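Local coordinates for protein SeviL (Septifer virgatus, PDB 6LF2) that binds the glycans of GM1b and asialo-GM1 as an R-type lectin with a beta-trefoil fold, at residues Q15-G20 with S123-L128. Sequence-based numbering, arbitrary orientation.
Sequences QNRENG and SEKWIL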
ATOM      1  N   GLN B  15      -3.122   1.006  -5.016  1.00  8.00           N
ATOM      2  CA  GLN B  15      -3.579  -0.289  -4.540  1.00  8.14           C
ATOM      3  C   GLN B  15      -5.086  -0.278  -4.307  1.00  7.75           C
ATOM      4  O   GLN B  15      -5.645   0.716  -3.838  1.00  7.29           O
ATOM      5  CB  GLN B  15      -2.831  -0.663  -3.248  1.00  7.86           C
ATOM      6  CG  GLN B  15      -3.176  -2.042  -2.696  1.00  9.52           C
ATOM      7  CD  GLN B  15      -2.134  -2.538  -1.710  1.00 10.54           C
ATOM      8  OE1 GLN B  15      -0.952  -2.679  -2.052  1.00  8.90           O
ATOM      9  NE2 GLN B  15      -2.571  -2.806  -0.477  1.00  8.22           N
ATOM     10  N   ASN B  16      -5.735  -1.388  -4.650  1.00  7.64           N
ATOM     11  CA  ASN B  16      -7.185  -1.482  -4.586  1.00  6.21           C
ATOM     12  C   ASN B  16      -7.647  -1.992  -3.229  1.00  8.02           C
ATOM     13  O   ASN B  16      -7.108  -2.967  -2.705  1.00  9.03           O
ATOM     14  CB  ASN B  16      -7.692  -2.422  -5.680  1.00 10.79           C
ATOM     15  CG  ASN B  16      -9.151  -2.192  -6.000  1.00 10.98           C
ATOM     16  OD1 ASN B  16     -10.042  -2.716  -5.324  1.00 12.56           O
ATOM     17  ND2 ASN B  16      -9.410  -1.387  -7.026  1.00 10.80           N
ATOM     18  N   ARG B  17      -8.683  -1.345  -2.685  1.00  7.28           N
ATOM     19  CA  ARG B  17      -9.250  -1.795  -1.413  1.00  5.94           C
ATOM     20  C   ARG B  17      -9.835  -3.198  -1.501  1.00  8.69           C
ATOM     21  O   ARG B  17      -9.806  -3.948  -0.513  1.00  8.84           O
ATOM     22  CB  ARG B  17     -10.333  -0.826  -0.950  1.00  8.99           C
ATOM     23  CG  ARG B  17     -10.854  -1.118   0.464  1.00  7.21           C
ATOM     24  CD  ARG B  17     -11.756   0.013   0.904  1.00  9.59           C
ATOM     25  NE  ARG B  17     -12.340  -0.224   2.222  1.00 13.11           N
ATOM     26  CZ  ARG B  17     -13.409  -0.984   2.434  1.00 14.71           C
ATOM     27  NH1 ARG B  17     -14.005  -1.590   1.415  1.00 16.01           N
ATOM     28  NH2 ARG B  17     -13.880  -1.140   3.665  1.00 20.32           N
ATOM     29  N   GLU B  18     -10.416  -3.567  -2.648  1.00  8.62           N
ATOM     30  CA  GLU B  18     -11.237  -4.770  -2.677  1.00  8.20           C
ATOM     31  C   GLU B  18     -10.419  -6.056  -2.740  1.00  8.71           C
ATOM     32  O   GLU B  18     -10.850  -7.075  -2.188  1.00 11.20           O
ATOM     33  CB  GLU B  18     -12.221  -4.682  -3.849  1.00 11.19           C
ATOM     34  CG  GLU B  18     -13.238  -5.804  -3.908  1.00 19.19           C
ATOM     35  CD  GLU B  18     -14.298  -5.724  -2.816  1.00 21.98           C
ATOM     36  OE1 GLU B  18     -14.327  -4.737  -2.050  1.00 16.96           O
ATOM     37  OE2 GLU B  18     -15.113  -6.665  -2.725  1.00 24.17           O
ATOM     38  N   ASN B  19      -9.240  -6.039  -3.381  1.00  9.22           N
ATOM     39  CA  ASN B  19      -8.405  -7.226  -3.477  1.00  9.64           C
ATOM     40  C   ASN B  19      -6.946  -7.004  -3.089  1.00 10.53           C
ATOM     41  O   ASN B  19      -6.147  -7.941  -3.202  1.00 11.35           O
ATOM     42  CB  ASN B  19      -8.463  -7.798  -4.902  1.00 10.43           C
ATOM     43  CG  ASN B  19      -7.868  -6.860  -5.940  1.00 10.99           C
ATOM     44  OD1 ASN B  19      -7.414  -5.761  -5.625  1.00 12.14           O
ATOM     45  ND2 ASN B  19      -7.869  -7.300  -7.192  1.00 13.40           N
ATOM     46  N   GLY B  20      -6.579  -5.814  -2.623  1.00  8.98           N
ATOM     47  CA  GLY B  20      -5.196  -5.509  -2.298  1.00  8.34           C
ATOM     48  C   GLY B  20      -4.251  -5.475  -3.477  1.00 11.91           C
ATOM     49  O   GLY B  20      -3.032  -5.429  -3.272  1.00  9.89           O
ATOM     50  N   SER B 123     -15.067  -1.993  -6.283  1.00 15.09           N
ATOM     51  CA  SER B 123     -13.708  -2.219  -6.764  1.00 13.23           C
ATOM     52  C   SER B 123     -13.077  -0.975  -7.406  1.00  8.61           C
ATOM     53  O   SER B 123     -12.027  -1.088  -8.049  1.00 12.97           O
ATOM     54  CB  SER B 123     -13.707  -3.375  -7.756  1.00 16.91           C
ATOM     55  OG  SER B 123     -14.798  -3.233  -8.639  1.00 17.09           O
ATOM     56  N   GLU B 124     -13.678   0.198  -7.234  1.00  8.63           N
ATOM     57  CA  GLU B 124     -13.117   1.456  -7.704  1.00  8.88           C
ATOM     58  C   GLU B 124     -12.380   2.223  -6.621  1.00  7.81           C
ATOM     59  O   GLU B 124     -11.998   3.380  -6.850  1.00 11.01           O
ATOM     60  CB  GLU B 124     -14.228   2.350  -8.269  1.00 10.64           C
ATOM     61  CG  GLU B 124     -14.903   1.753  -9.483  1.00 13.55           C
ATOM     62  CD  GLU B 124     -16.232   2.398  -9.791  1.00 16.59           C
ATOM     63  OE1 GLU B 124     -16.748   3.152  -8.938  1.00 14.39           O
ATOM     64  OE2 GLU B 124     -16.752   2.151 -10.903  1.00 17.23           O
ATOM     65  N   LYS B 125     -12.208   1.636  -5.427  1.00  8.50           N
ATOM     66  CA  LYS B 125     -11.622   2.349  -4.295  1.00  8.76           C
ATOM     67  C   LYS B 125     -10.133   2.042  -4.229  1.00  6.92           C
ATOM     68  O   LYS B 125      -9.745   0.874  -4.135  1.00 10.28           O
ATOM     69  CB  LYS B 125     -12.321   1.954  -2.995  1.00  8.42           C
ATOM     70  CG  LYS B 125     -13.808   2.272  -2.986  1.00 10.85           C
ATOM     71  CD  LYS B 125     -14.489   1.758  -1.735  1.00 10.23           C
ATOM     72  CE  LYS B 125     -15.959   2.131  -1.744  1.00  9.16           C
ATOM     73  NZ  LYS B 125     -16.646   1.707  -0.478  1.00 12.15           N
ATOM     74  N   TRP B 126      -9.310   3.087  -4.314  1.00  8.42           N
ATOM     75  CA  TRP B 126      -7.858   2.959  -4.344  1.00  7.66           C
ATOM     76  C   TRP B 126      -7.214   3.747  -3.216  1.00  7.83           C
ATOM     77  O   TRP B 126      -7.690   4.819  -2.821  1.00  9.83           O
ATOM     78  CB  TRP B 126      -7.264   3.464  -5.666  1.00  9.62           C
ATOM     79  CG  TRP B 126      -7.858   2.846  -6.888  1.00  9.81           C
ATOM     80  CD1 TRP B 126      -8.956   3.292  -7.575  1.00 10.94           C
ATOM     81  CD2 TRP B 126      -7.382   1.694  -7.596  1.00  8.26           C
ATOM     82  NE1 TRP B 126      -9.201   2.478  -8.647  1.00 11.26           N
ATOM     83  CE2 TRP B 126      -8.251   1.491  -8.690  1.00  8.90           C
ATOM     84  CE3 TRP B 126      -6.304   0.811  -7.413  1.00  8.38           C
ATOM     85  CZ2 TRP B 126      -8.083   0.441  -9.593  1.00 11.28           C
ATOM     86  CZ3 TRP B 126      -6.139  -0.230  -8.304  1.00  9.91           C
ATOM     87  CH2 TRP B 126      -7.022  -0.404  -9.391  1.00 11.17           C
ATOM     88  N   ILE B 127      -6.095   3.224  -2.728  1.00  6.98           N
ATOM     89  CA  ILE B 127      -5.226   3.954  -1.825  1.00  7.64           C
ATOM     90  C   ILE B 127      -3.897   4.148  -2.550  1.00  8.92           C
ATOM     91  O   ILE B 127      -3.322   3.191  -3.082  1.00  7.99           O
ATOM     92  CB  ILE B 127      -5.078   3.222  -0.477  1.00  8.21           C
ATOM     93  CG1 ILE B 127      -4.194   4.027   0.486  1.00  8.79           C
ATOM     94  CG2 ILE B 127      -4.581   1.795  -0.682  1.00  8.38           C
ATOM     95  CD1 ILE B 127      -4.390   3.632   1.949  1.00 12.02           C
ATOM     96  N   LEU B 128      -3.463   5.398  -2.640  1.00 10.41           N
ATOM     97  CA  LEU B 128      -2.245   5.773  -3.347  1.00  9.28           C
ATOM     98  C   LEU B 128      -1.237   6.150  -2.275  1.00  9.32           C
ATOM     99  O   LEU B 128      -1.345   7.217  -1.668  1.00 13.96           O
ATOM    100  CB  LEU B 128      -2.494   6.939  -4.302  1.00 13.71           C
ATOM    101  CG  LEU B 128      -3.497   6.717  -5.436  1.00 13.69           C
ATOM    102  CD1 LEU B 128      -4.911   7.018  -4.975  1.00 13.53           C
ATOM    103  CD2 LEU B 128      -3.119   7.614  -6.606  1.00 15.88           C
TER
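In this beta-trefoil lectin the end of strand 6-16 pairs antiparallel with the start of strand 126-130, joining the first and last strands of the chain. Gln15 and Ile127 form a hydrogen-bonded pair: Gln15 N gives to Ile127 O at 2.9 Å, and Ile127 N returns a bond to Gln15 O at 2.8 Å. Just past Asn16, Arg17 N bonds Lys125 O almost straight (2.9 Å, 176° at the hydrogen).

Asn16 does most of the side-chain work. With CG anti to the backbone N (chi1 -159°), its amide stands nearly upright on the Trp126 indole, the planes 84° apart and ND2 over one face; ND2 sits 3.4 Å from Trp126 CZ2, and Asn16 CB packs off-centre on the six-membered ring. One N-H of ND2 goes to Ser123 O at 2.8 Å; the other is directed at the six-membered ring. ND2 comes from above the Ser123 carbonyl plane, not on a lone pair, while Ser123 O lies in the plane of the Asn16 amide. Asn16 OD1 takes the backbone N of Glu18 (2.8 Å), closing an Asx turn. The indole nitrogen of Trp126, NE1, is hydrogen-bonded to Leu107 O on strand 106-110.

Arg17 and Lys125 run alongside each other, pointing the same way. Glu122 and Asp92 form salt bridges to Lys125 and weaker, long ion pairs with Arg17, which probably offsets the like charges. Glu18 instead bridges to Lys38 of the second subunit. In the buried Asn16 amide, OD1 thus fixes the turn after strand 6-16, and one N-H of ND2 ties that turn to Ser123 O while the other faces the indole.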